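Local coordinates for CdiI immunity protein (Cupriavidus taiwanensis, PDB 5T87) that probably protects its producer from contact-dependent growth inhibition by binding the CdiA toxin with which it forms a complex, at residues K47-V52 / T68-L73; V52-N57 / E86-S91; I11-I16 / Y37-W42; L90-G93 / A97-S100. One frame throughout, in Å; residues are numbered along the deposited sequence.

Interaction 1: K47-V52 / T68-L73; sequences KRLKSV and TCVGHL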
loop_
_atom_site.group_PDB
_atom_site.type_symbol
_atom_site.label_atom_id
_atom_site.label_comp_id
_atom_site.label_asym_id
_atom_site.label_seq_id
_atom_site.Cartn_x
_atom_site.Cartn_y
_atom_site.Cartn_z
ATOM N N LYS A 47 -13.321 -8.529 -0.633
ATOM C CA LYS A 47 -14.489 -8.466 0.266
ATOM C C LYS A 47 -14.143 -7.897 1.647
ATOM O O LYS A 47 -14.827 -7.010 2.155
ATOM C CB LYS A 47 -15.089 -9.867 0.389
ATOM C CG LYS A 47 -16.137 -10.066 1.459
ATOM C CD LYS A 47 -16.730 -11.472 1.390
ATOM C CE LYS A 47 -17.260 -11.890 2.762
ATOM N NZ LYS A 47 -17.696 -13.315 2.861
ATOM N N ARG A 48 -13.063 -8.395 2.235
ATOM C CA ARG A 48 -12.700 -8.023 3.596
ATOM C C ARG A 48 -12.102 -6.646 3.718
ATOM O O ARG A 48 -12.465 -5.889 4.629
ATOM C CB ARG A 48 -11.790 -9.068 4.219
ATOM C CG ARG A 48 -12.593 -10.246 4.719
ATOM C CD ARG A 48 -11.787 -11.526 4.793
ATOM N NE ARG A 48 -12.630 -12.599 5.315
ATOM C CZ ARG A 48 -13.570 -13.241 4.621
ATOM N NH1 ARG A 48 -13.779 -12.968 3.339
ATOM N NH2 ARG A 48 -14.288 -14.183 5.213
ATOM N N LEU A 49 -11.203 -6.315 2.799
ATOM C CA LEU A 49 -10.664 -4.951 2.706
ATOM C C LEU A 49 -11.744 -3.866 2.499
ATOM O O LEU A 49 -11.691 -2.797 3.121
ATOM C CB LEU A 49 -9.610 -4.876 1.603
ATOM C CG LEU A 49 -8.347 -5.721 1.856
ATOM C CD1 LEU A 49 -7.367 -5.572 0.704
ATOM C CD2 LEU A 49 -7.665 -5.345 3.163
ATOM N N LYS A 50 -12.730 -4.155 1.654
ATOM C CA LYS A 50 -13.841 -3.241 1.414
ATOM C C LYS A 50 -14.689 -2.995 2.662
ATOM O O LYS A 50 -15.117 -1.867 2.907
ATOM C CB LYS A 50 -14.747 -3.768 0.298
ATOM C CG LYS A 50 -14.159 -3.690 -1.108
ATOM C CD LYS A 50 -15.242 -3.804 -2.174
ATOM C CE LYS A 50 -15.865 -5.183 -2.212
ATOM N NZ LYS A 50 -16.963 -5.207 -3.204
ATOM N N SER A 51 -14.955 -4.041 3.432
ATOM C CA SER A 51 -15.751 -3.877 4.648
ATOM C C SER A 51 -15.048 -2.924 5.642
ATOM O O SER A 51 -15.708 -2.174 6.366
ATOM C CB SER A 51 -16.023 -5.223 5.324
ATOM O OG SER A 51 -14.841 -5.716 5.937
ATOM N N VAL A 52 -13.716 -2.939 5.657
ATOM C CA VAL A 52 -12.960 -1.998 6.510
ATOM C C VAL A 52 -12.998 -0.590 5.919
ATOM O O VAL A 52 -13.320 0.375 6.616
ATOM C CB VAL A 52 -11.518 -2.466 6.726
ATOM C CG1 VAL A 52 -10.711 -1.430 7.524
ATOM C CG2 VAL A 52 -11.523 -3.799 7.450
ATOM N N THR A 68 -5.236 1.358 0.469
ATOM C CA THR A 68 -3.850 1.114 0.085
ATOM C C THR A 68 -3.591 -0.389 -0.063
ATOM O O THR A 68 -2.958 -0.817 -1.026
ATOM C CB THR A 68 -2.884 1.796 1.093
ATOM O OG1 THR A 68 -2.863 3.200 0.823
ATOM C CG2 THR A 68 -1.456 1.262 1.004
ATOM N N CYS A 69 -4.111 -1.176 0.870
ATOM C CA CYS A 69 -4.039 -2.635 0.777
ATOM C C CYS A 69 -4.724 -3.211 -0.465
ATOM O O CYS A 69 -4.240 -4.190 -1.043
ATOM C CB CYS A 69 -4.618 -3.283 2.031
ATOM S SG CYS A 69 -3.487 -3.167 3.420
ATOM N N VAL A 70 -5.833 -2.607 -0.882
ATOM C CA VAL A 70 -6.490 -3.020 -2.141
ATOM C C VAL A 70 -5.534 -2.766 -3.312
ATOM O O VAL A 70 -5.456 -3.579 -4.250
ATOM C CB VAL A 70 -7.878 -2.343 -2.333
ATOM C CG1 VAL A 70 -8.434 -2.547 -3.742
ATOM C CG2 VAL A 70 -8.871 -2.880 -1.306
ATOM N N GLY A 71 -4.787 -1.663 -3.221
ATOM C CA GLY A 71 -3.707 -1.356 -4.156
ATOM C C GLY A 71 -2.652 -2.433 -4.217
ATOM O O GLY A 71 -2.156 -2.756 -5.293
ATOM N N HIS A 72 -2.319 -2.992 -3.059
ATOM C CA HIS A 72 -1.325 -4.054 -2.981
ATOM C C HIS A 72 -1.825 -5.330 -3.602
ATOM O O HIS A 72 -1.082 -5.976 -4.348
ATOM C CB HIS A 72 -0.899 -4.325 -1.537
ATOM C CG HIS A 72 -0.198 -3.178 -0.904
ATOM N ND1 HIS A 72 0.721 -2.406 -1.579
ATOM C CD2 HIS A 72 -0.280 -2.660 0.342
ATOM C CE1 HIS A 72 1.181 -1.464 -0.777
ATOM N NE2 HIS A 72 0.584 -1.592 0.393
ATOM N N LEU A 73 -3.067 -5.705 -3.301
ATOM C CA LEU A 73 -3.664 -6.878 -3.946
ATOM C C LEU A 73 -3.608 -6.772 -5.452
ATOM O O LEU A 73 -3.186 -7.705 -6.120
ATOM C CB LEU A 73 -5.110 -7.051 -3.553
ATOM C CG LEU A 73 -5.410 -7.646 -2.195
ATOM C CD1 LEU A 73 -6.910 -7.908 -2.110
ATOM C CD2 LEU A 73 -4.635 -8.937 -1.994
#
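Leu-49 lays its CD1 methyl against the peptide group that follows Cys-69, with 3.7 Å from Leu-49 CD1 to Cys-69 C. The only ring in the two segments, that of His-72, takes no part in this touch: one of its faces receives Thr-68 O, 3.5 Å above the plane and displaced toward the rim, while His-46 and His-48 of the CdiA toxin chain meet the ring steeply, and its NE2 is hydrogen-bonded to His-46 NE2 of that chain. The contact proper is thus aliphatic, a worked example of one leucine filling the seam between two nearly antiparallel helices. With CG anti to its carbonyl carbon (chi1 -65°) and the chain extended beyond, Leu-49 sends both methyls across. Leu-49 CD2 settles 3.8 Å from Cys-69 CB, whereas Leu-49 CD1 faces Leu-73 CD1 tip to tip at 3.7 Å. Val-70 slides past Leu-49 in the opposite direction; Val-70 CG2, the branch beside the backbone N, closes to 3.6 Å from Leu-49 CB. Every touching residue is buried, so the joint rests on shape and the exclusion of water. The local axes come within 9.9 Å and cross at -163°. Segment 47-52 belongs to helix 42-53 and 68-73 to helix 60-76, close to the centre of this mainly helical chain. Leu-73 lies on Trp-42 and Ala-45; helix 25-38 meets the pair through Cys-69, which packs on Cys-32, Leu-33 and Ala-36, and helix 82-91 through Val-70 against Phe-88.

Interaction 2: V52-N57 / E86-S91; sequences VAFDLN and EEFLLS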
loop_
_atom_site.group_PDB
_atom_site.type_symbol
_atom_site.label_atom_id
_atom_site.label_comp_id
_atom_site.label_asym_id
_atom_site.label_seq_id
_atom_site.Cartn_x
_atom_site.Cartn_y
_atom_site.Cartn_z
ATOM N N VAL A 52 -13.716 -2.939 5.657
ATOM C CA VAL A 52 -12.960 -1.998 6.510
ATOM C C VAL A 52 -12.998 -0.590 5.919
ATOM O O VAL A 52 -13.320 0.375 6.616
ATOM C CB VAL A 52 -11.518 -2.466 6.726
ATOM C CG1 VAL A 52 -10.711 -1.430 7.524
ATOM C CG2 VAL A 52 -11.523 -3.799 7.450
ATOM N N ALA A 53 -12.717 -0.499 4.624
ATOM C CA ALA A 53 -12.727 0.774 3.922
ATOM C C ALA A 53 -14.063 1.519 4.005
ATOM O O ALA A 53 -14.056 2.748 4.110
ATOM C CB ALA A 53 -12.322 0.579 2.470
ATOM N N PHE A 54 -15.189 0.793 3.982
ATOM C CA PHE A 54 -16.517 1.415 3.978
ATOM C C PHE A 54 -17.124 1.675 5.358
ATOM O O PHE A 54 -18.196 2.288 5.454
ATOM C CB PHE A 54 -17.494 0.566 3.163
ATOM C CG PHE A 54 -17.296 0.658 1.677
ATOM C CD1 PHE A 54 -17.112 1.888 1.043
ATOM C CD2 PHE A 54 -17.350 -0.493 0.890
ATOM C CE1 PHE A 54 -16.951 1.952 -0.332
ATOM C CE2 PHE A 54 -17.196 -0.433 -0.491
ATOM C CZ PHE A 54 -16.998 0.790 -1.104
ATOM N N ASP A 55 -16.449 1.223 6.417
ATOM C CA ASP A 55 -17.051 1.197 7.740
ATOM C C ASP A 55 -16.820 2.542 8.430
ATOM O O ASP A 55 -15.716 2.851 8.869
ATOM C CB ASP A 55 -16.495 0.018 8.538
ATOM C CG ASP A 55 -17.043 -0.052 9.951
ATOM O OD1 ASP A 55 -17.937 0.753 10.327
ATOM O OD2 ASP A 55 -16.563 -0.925 10.695
ATOM N N LEU A 56 -17.885 3.318 8.547
ATOM C CA LEU A 56 -17.835 4.681 9.063
ATOM C C LEU A 56 -17.489 4.760 10.540
ATOM O O LEU A 56 -17.106 5.830 11.019
ATOM C CB LEU A 56 -19.195 5.361 8.897
ATOM C CG LEU A 56 -19.806 5.464 7.492
ATOM C CD1 LEU A 56 -21.267 5.854 7.594
ATOM C CD2 LEU A 56 -19.010 6.450 6.644
ATOM N N ASN A 57 -17.656 3.654 11.267
ATOM C CA ASN A 57 -17.246 3.569 12.678
ATOM C C ASN A 57 -15.788 3.182 12.881
ATOM O O ASN A 57 -15.378 2.999 14.016
ATOM C CB ASN A 57 -18.163 2.607 13.468
ATOM C CG ASN A 57 -19.572 3.156 13.653
ATOM O OD1 ASN A 57 -19.822 4.358 13.499
ATOM N ND2 ASN A 57 -20.504 2.274 13.990
ATOM N N GLU A 86 -11.679 -1.268 -10.039
ATOM C CA GLU A 86 -11.675 0.100 -10.535
ATOM C C GLU A 86 -12.907 0.901 -10.093
ATOM O O GLU A 86 -12.773 2.058 -9.677
ATOM C CB GLU A 86 -11.530 0.129 -12.049
ATOM C CG GLU A 86 -11.207 1.517 -12.573
ATOM C CD GLU A 86 -10.991 1.538 -14.063
ATOM O OE1 GLU A 86 -11.917 1.145 -14.811
ATOM O OE2 GLU A 86 -9.891 1.952 -14.486
ATOM N N GLU A 87 -14.090 0.296 -10.193
ATOM C CA GLU A 87 -15.338 0.952 -9.758
ATOM C C GLU A 87 -15.264 1.294 -8.274
ATOM O O GLU A 87 -15.709 2.381 -7.853
ATOM C CB GLU A 87 -16.589 0.094 -10.061
ATOM C CG GLU A 87 -17.124 0.316 -11.477
ATOM C CD GLU A 87 -17.977 -0.826 -12.043
ATOM O OE1 GLU A 87 -18.828 -1.393 -11.318
ATOM O OE2 GLU A 87 -17.805 -1.141 -13.242
ATOM N N PHE A 88 -14.696 0.365 -7.501
ATOM C CA PHE A 88 -14.433 0.574 -6.075
ATOM C C PHE A 88 -13.539 1.792 -5.799
ATOM O O PHE A 88 -13.913 2.696 -5.053
ATOM C CB PHE A 88 -13.804 -0.672 -5.469
ATOM C CG PHE A 88 -13.294 -0.463 -4.092
ATOM C CD1 PHE A 88 -14.178 -0.294 -3.032
ATOM C CD2 PHE A 88 -11.923 -0.399 -3.843
ATOM C CE1 PHE A 88 -13.714 -0.089 -1.746
ATOM C CE2 PHE A 88 -11.454 -0.203 -2.559
ATOM C CZ PHE A 88 -12.350 -0.051 -1.510
ATOM N N LEU A 89 -12.376 1.826 -6.431
ATOM C CA LEU A 89 -11.435 2.909 -6.180
ATOM C C LEU A 89 -11.957 4.256 -6.679
ATOM O O LEU A 89 -11.741 5.288 -6.023
ATOM C CB LEU A 89 -10.080 2.594 -6.804
ATOM C CG LEU A 89 -9.362 1.367 -6.230
ATOM C CD1 LEU A 89 -8.141 1.022 -7.070
ATOM C CD2 LEU A 89 -8.974 1.582 -4.779
ATOM N N LEU A 90 -12.642 4.245 -7.823
ATOM C CA LEU A 90 -13.237 5.458 -8.365
ATOM C C LEU A 90 -14.402 5.975 -7.531
ATOM O O LEU A 90 -14.637 7.184 -7.494
ATOM C CB LEU A 90 -13.727 5.230 -9.789
ATOM C CG LEU A 90 -12.672 5.097 -10.887
ATOM C CD1 LEU A 90 -13.411 4.790 -12.188
ATOM C CD2 LEU A 90 -11.797 6.341 -11.029
ATOM N N SER A 91 -15.137 5.073 -6.880
ATOM C CA SER A 91 -16.278 5.482 -6.060
ATOM C C SER A 91 -15.870 6.235 -4.795
ATOM O O SER A 91 -16.718 6.874 -4.171
ATOM C CB SER A 91 -17.162 4.287 -5.695
ATOM O OG SER A 91 -16.476 3.371 -4.873
#
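Phe-88 reaches across from helix 82-91 to meet Ala-53, near the C-terminal end of helix 42-53, and Phe-54 just after it, and its course can be followed outward. CB leaves the helix with CG anti to the backbone N (chi1 170°), a torsion that carries the ring nearer to segment 52-57 than its first bond would suggest. From CG the ring divides. Along one flank Phe-88 CD1 lies 3.6 Å from Phe-54 CZ, and Phe-88 CE1, the next atom out, comes to 3.5 Å from the same CZ. At the tip, Phe-88 CZ is 4.0 Å from the methyl Ala-53 CB, which lies at the ring's edge, near its plane. On the remaining flank helix 60-76 packs alongside through Val-70. The two phenyl groups make an offset edge-to-face pair in which Phe-88 supplies the edge, their centroids 5.4 Å apart and their planes at 83°. Phe-46 adds a second edge-to-face neighbour to Phe-88. One turn on, Ser-91 OG donates to the main-chain Phe-88 O over 2.7 Å. Beyond Phe-54 comes an Asx turn, Asp-55 OD1 accepting from Asn-57 N. Chemically, the contact is wholly apolar: the nearly perpendicular pair sets C-H bonds of one ring against the pi cloud of the other, which probably adds a weak electrostatic preference to an adhesion that otherwise comes from burial of Phe-88 and Ala-53.

Interaction 3: I11-I16 / Y37-W42; sequences IPNAEI and YYEDDW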
loop_
_atom_site.group_PDB
_atom_site.type_symbol
_atom_site.label_atom_id
_atom_site.label_comp_id
_atom_site.label_asym_id
_atom_site.label_seq_id
_atom_site.Cartn_x
_atom_site.Cartn_y
_atom_site.Cartn_z
ATOM N N ILE A 11 -0.549 -13.344 9.346
ATOM C CA ILE A 11 -1.634 -13.817 10.215
ATOM C C ILE A 11 -2.396 -14.931 9.496
ATOM O O ILE A 11 -2.834 -14.740 8.344
ATOM C CB ILE A 11 -2.613 -12.695 10.581
ATOM C CG1 ILE A 11 -1.905 -11.649 11.456
ATOM C CG2 ILE A 11 -3.826 -13.256 11.329
ATOM C CD1 ILE A 11 -2.575 -10.288 11.452
ATOM N N PRO A 12 -2.574 -16.095 10.168
ATOM C CA PRO A 12 -3.281 -17.185 9.507
ATOM C C PRO A 12 -4.669 -16.757 9.062
ATOM O O PRO A 12 -5.331 -15.979 9.760
ATOM C CB PRO A 12 -3.384 -18.259 10.594
ATOM C CG PRO A 12 -2.257 -17.978 11.499
ATOM C CD PRO A 12 -2.152 -16.485 11.526
ATOM N N ASN A 13 -5.076 -17.262 7.901
ATOM C CA ASN A 13 -6.373 -16.954 7.304
ATOM C C ASN A 13 -7.523 -17.115 8.315
ATOM O O ASN A 13 -8.355 -16.222 8.482
ATOM C CB ASN A 13 -6.579 -17.867 6.091
ATOM C CG ASN A 13 -7.730 -17.426 5.199
ATOM O OD1 ASN A 13 -8.908 -17.513 5.580
ATOM N ND2 ASN A 13 -7.400 -16.986 3.981
ATOM N N ALA A 14 -7.524 -18.243 9.014
ATOM C CA ALA A 14 -8.578 -18.595 9.977
ATOM C C ALA A 14 -8.808 -17.598 11.118
ATOM O O ALA A 14 -9.875 -17.583 11.717
ATOM C CB ALA A 14 -8.292 -19.975 10.559
ATOM N N GLU A 15 -7.812 -16.785 11.435
ATOM C CA GLU A 15 -7.917 -15.851 12.566
ATOM C C GLU A 15 -8.364 -14.450 12.152
ATOM O O GLU A 15 -8.724 -13.642 13.003
ATOM C CB GLU A 15 -6.588 -15.810 13.330
ATOM C CG GLU A 15 -6.187 -17.176 13.893
ATOM C CD GLU A 15 -4.862 -17.184 14.649
ATOM O OE1 GLU A 15 -4.255 -16.105 14.883
ATOM O OE2 GLU A 15 -4.423 -18.296 15.024
ATOM N N ILE A 16 -8.393 -14.191 10.848
ATOM C CA ILE A 16 -8.523 -12.836 10.311
ATOM C C ILE A 16 -9.848 -12.161 10.691
ATOM O O ILE A 16 -9.855 -11.029 11.186
ATOM C CB ILE A 16 -8.339 -12.845 8.770
ATOM C CG1 ILE A 16 -6.885 -13.161 8.398
ATOM C CG2 ILE A 16 -8.759 -11.521 8.128
ATOM C CD1 ILE A 16 -5.922 -11.997 8.521
ATOM N N TYR A 37 -0.376 -8.618 1.556
ATOM C CA TYR A 37 0.924 -9.192 1.177
ATOM C C TYR A 37 0.912 -10.692 0.928
ATOM O O TYR A 37 1.724 -11.174 0.142
ATOM C CB TYR A 37 2.019 -8.880 2.246
ATOM C CG TYR A 37 2.737 -7.550 2.092
ATOM C CD1 TYR A 37 2.040 -6.410 1.707
ATOM C CD2 TYR A 37 4.112 -7.421 2.377
ATOM C CE1 TYR A 37 2.677 -5.189 1.575
ATOM C CE2 TYR A 37 4.761 -6.185 2.266
ATOM C CZ TYR A 37 4.029 -5.069 1.854
ATOM O OH TYR A 37 4.571 -3.815 1.679
ATOM N N TYR A 38 0.030 -11.426 1.606
ATOM C CA TYR A 38 0.091 -12.904 1.612
ATOM C C TYR A 38 -1.133 -13.697 1.110
ATOM O O TYR A 38 -0.952 -14.854 0.765
ATOM C CB TYR A 38 0.488 -13.400 3.010
ATOM C CG TYR A 38 1.676 -12.646 3.565
ATOM C CD1 TYR A 38 2.908 -12.673 2.904
ATOM C CD2 TYR A 38 1.571 -11.875 4.723
ATOM C CE1 TYR A 38 3.999 -11.965 3.382
ATOM C CE2 TYR A 38 2.656 -11.162 5.210
ATOM C CZ TYR A 38 3.873 -11.206 4.538
ATOM O OH TYR A 38 4.974 -10.500 5.019
ATOM N N GLU A 39 -2.343 -13.131 1.063
ATOM C CA GLU A 39 -3.520 -13.902 0.572
ATOM C C GLU A 39 -3.638 -13.815 -0.949
ATOM O O GLU A 39 -3.387 -12.761 -1.543
ATOM C CB GLU A 39 -4.839 -13.480 1.239
ATOM C CG GLU A 39 -4.867 -13.635 2.774
ATOM C CD GLU A 39 -4.766 -15.087 3.271
ATOM O OE1 GLU A 39 -5.266 -15.997 2.555
ATOM O OE2 GLU A 39 -4.196 -15.314 4.383
ATOM N N ASP A 40 -3.996 -14.935 -1.570
ATOM C CA ASP A 40 -4.045 -15.038 -3.035
ATOM C C ASP A 40 -5.437 -15.057 -3.627
ATOM O O ASP A 40 -5.573 -14.976 -4.831
ATOM C CB ASP A 40 -3.291 -16.298 -3.494
ATOM C CG ASP A 40 -1.779 -16.143 -3.392
ATOM O OD1 ASP A 40 -1.314 -14.986 -3.287
ATOM O OD2 ASP A 40 -1.054 -17.169 -3.423
ATOM N N ASP A 41 -6.453 -15.177 -2.787
ATOM C CA ASP A 41 -7.842 -15.300 -3.211
ATOM C C ASP A 41 -8.438 -13.884 -3.272
ATOM O O ASP A 41 -8.972 -13.378 -2.275
ATOM C CB ASP A 41 -8.578 -16.196 -2.203
ATOM C CG ASP A 41 -10.036 -16.425 -2.542
ATOM O OD1 ASP A 41 -10.693 -15.635 -3.265
ATOM O OD2 ASP A 41 -10.561 -17.435 -2.037
ATOM N N TRP A 42 -8.322 -13.258 -4.445
ATOM C CA TRP A 42 -8.873 -11.934 -4.717
ATOM C C TRP A 42 -10.251 -11.701 -4.098
ATOM O O TRP A 42 -10.441 -10.750 -3.358
ATOM C CB TRP A 42 -8.946 -11.633 -6.231
ATOM C CG TRP A 42 -9.695 -10.368 -6.480
ATOM C CD1 TRP A 42 -11.012 -10.255 -6.855
ATOM C CD2 TRP A 42 -9.226 -9.023 -6.280
ATOM N NE1 TRP A 42 -11.374 -8.933 -6.929
ATOM C CE2 TRP A 42 -10.303 -8.155 -6.586
ATOM C CE3 TRP A 42 -7.993 -8.464 -5.909
ATOM C CZ2 TRP A 42 -10.193 -6.769 -6.516
ATOM C CZ3 TRP A 42 -7.882 -7.076 -5.850
ATOM C CH2 TRP A 42 -8.976 -6.247 -6.156
#
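Asn-13 and Glu-39 share one polar bond, and its geometry follows from how each side chain is folded. Asn-13 holds CG anti to its backbone N (chi1 -166°), which brings the amide nearer to segment 37-42 than CB alone would, and Asn-13 ND2 donates to Glu-39 OE1 over 2.8 Å. The bend at chi2 (-65°) folds the carboxylate of Glu-39 round to where OE1 meets the amide. The two flat groups stand 78° apart: the acceptor lies close to the amide plane of Asn-13, but the donor meets OE1 from well above the carboxylate plane, and the N-H is noticeably bent from a straight approach. The other oxygen, OE2, has the stronger partner, a salt bridge with Arg-10 NH1, which probably favours the charged carboxylate in this buried setting. Glu-39 opens the short link between two consecutive helices, being the first residue to leave helical geometry after helix 25-38; Asp-41 then serves as N-cap of helix 42-53, its OD1 hydrogen-bonded to Trp-44 N. The loop of Asn-13, which precedes helix 16-22, is thereby tied to this interhelix turn. Both Asn-13 and Glu-39 also pack on the Trp-44 side chain, and Glu-39 O accepts from Arg-76 NH2.

Interaction 4: L90-G93 / A97-S100; sequences LSLG and AVAS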
loop_
_atom_site.group_PDB
_atom_site.type_symbol
_atom_site.label_atom_id
_atom_site.label_comp_id
_atom_site.label_asym_id
_atom_site.label_seq_id
_atom_site.Cartn_x
_atom_site.Cartn_y
_atom_site.Cartn_z
ATOM N N LEU A 90 -12.642 4.245 -7.823
ATOM C CA LEU A 90 -13.237 5.458 -8.365
ATOM C C LEU A 90 -14.402 5.975 -7.531
ATOM O O LEU A 90 -14.637 7.184 -7.494
ATOM C CB LEU A 90 -13.727 5.230 -9.789
ATOM C CG LEU A 90 -12.672 5.097 -10.887
ATOM C CD1 LEU A 90 -13.411 4.790 -12.188
ATOM C CD2 LEU A 90 -11.797 6.341 -11.029
ATOM N N SER A 91 -15.137 5.073 -6.880
ATOM C CA SER A 91 -16.278 5.482 -6.060
ATOM C C SER A 91 -15.870 6.235 -4.795
ATOM O O SER A 91 -16.718 6.874 -4.171
ATOM C CB SER A 91 -17.162 4.287 -5.695
ATOM O OG SER A 91 -16.476 3.371 -4.873
ATOM N N LEU A 92 -14.584 6.173 -4.437
ATOM C CA LEU A 92 -14.036 6.872 -3.260
ATOM C C LEU A 92 -13.399 8.247 -3.532
ATOM O O LEU A 92 -13.148 9.003 -2.588
ATOM C CB LEU A 92 -12.979 5.990 -2.598
ATOM C CG LEU A 92 -13.374 4.545 -2.284
ATOM C CD1 LEU A 92 -12.150 3.737 -1.891
ATOM C CD2 LEU A 92 -14.446 4.475 -1.212
ATOM N N GLY A 93 -13.136 8.573 -4.796
ATOM C CA GLY A 93 -12.429 9.815 -5.151
ATOM C C GLY A 93 -12.989 11.108 -4.575
ATOM O O GLY A 93 -12.255 12.094 -4.433
ATOM N N ALA A 97 -11.267 11.327 3.554
ATOM C CA ALA A 97 -10.677 10.331 4.449
ATOM C C ALA A 97 -9.834 9.288 3.700
ATOM O O ALA A 97 -8.776 8.861 4.186
ATOM C CB ALA A 97 -11.783 9.635 5.226
ATOM N N VAL A 98 -10.310 8.879 2.521
ATOM C CA VAL A 98 -9.624 7.846 1.731
ATOM C C VAL A 98 -9.123 8.266 0.351
ATOM O O VAL A 98 -8.351 7.522 -0.256
ATOM C CB VAL A 98 -10.485 6.580 1.634
ATOM C CG1 VAL A 98 -10.656 5.975 3.022
ATOM C CG2 VAL A 98 -11.850 6.866 1.006
ATOM N N ALA A 99 -9.513 9.454 -0.111
ATOM C CA ALA A 99 -9.188 9.912 -1.471
ATOM C C ALA A 99 -7.728 9.704 -1.848
ATOM O O ALA A 99 -7.421 9.137 -2.887
ATOM C CB ALA A 99 -9.563 11.377 -1.649
ATOM N N SER A 100 -6.838 10.148 -0.988
ATOM C CA SER A 100 -5.416 10.124 -1.288
ATOM C C SER A 100 -4.877 8.690 -1.552
ATOM O O SER A 100 -4.150 8.448 -2.529
ATOM C CB SER A 100 -4.661 10.833 -0.160
ATOM O OG SER A 100 -3.315 10.430 -0.128
#
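Leu-92 and Val-98 cross at a slant, each with its CB directed at the opposite segment, and the meeting is confined to a few methyl and methylene atoms. Leu-92 offers CB first, 3.9 Å from Val-98 CG2, and Leu-92 CD2 follows at a looser 4.2 Å from Val-98 CG2. Val-98 answers with one branch alone: its CG1 stands anti to the carbonyl carbon (chi1 -64°), which leaves CG2 wedged between the backbone N and the carbonyl carbon and turned to the leucine. Beside this pair the main chain itself takes part. The backbones come closest at Gly-93, with 4.9 Å between Gly-93 CA and Ala-99 CA. There the Ala-99 methyl CB lies 3.9 Å from Gly-93 O, and Leu-92 O sits 4.2 Å from Ala-99 CA, both van der Waals contacts. The example illustrates a tight turn between two consecutive helices: only three residues separate the segments, and the chain folds the start of the second helix back against the residues that lead out of the first. Segment 90-93 runs from helix 82-91 into the turn, and 97-100 is an early part of helix 96-114. Helix 60-76 packs against the turn, Leu-92 on Val-67 and Val-98 on Arg-63, and on helix 96-114 Ser-100 OG is hydrogen-bonded to Thr-20 O of the CdiA toxin chain.

Interaction 1 is the core of the set, its centre about 2 Å from that of the chain, and purely aliphatic. Interaction 2 uses the same helix 42-53 and touches it through Lys-50 and Val-70 against Phe-88, extending the apolar interior outward with aromatic rings. Interaction 4 continues that side by way of Phe-54 and Leu-92; it shares helix 82-91 with interaction 2 but is a partly buried interhelical turn where backbone replaces much of the side-chain bulk. On the opposite side of the centre lies interaction 3, about 25 Å from interaction 4 between centres. Alone of the four it is joined by a hydrogen bond, and it fastens loops, while Leu-73 against Trp-42 connects it to interaction 1.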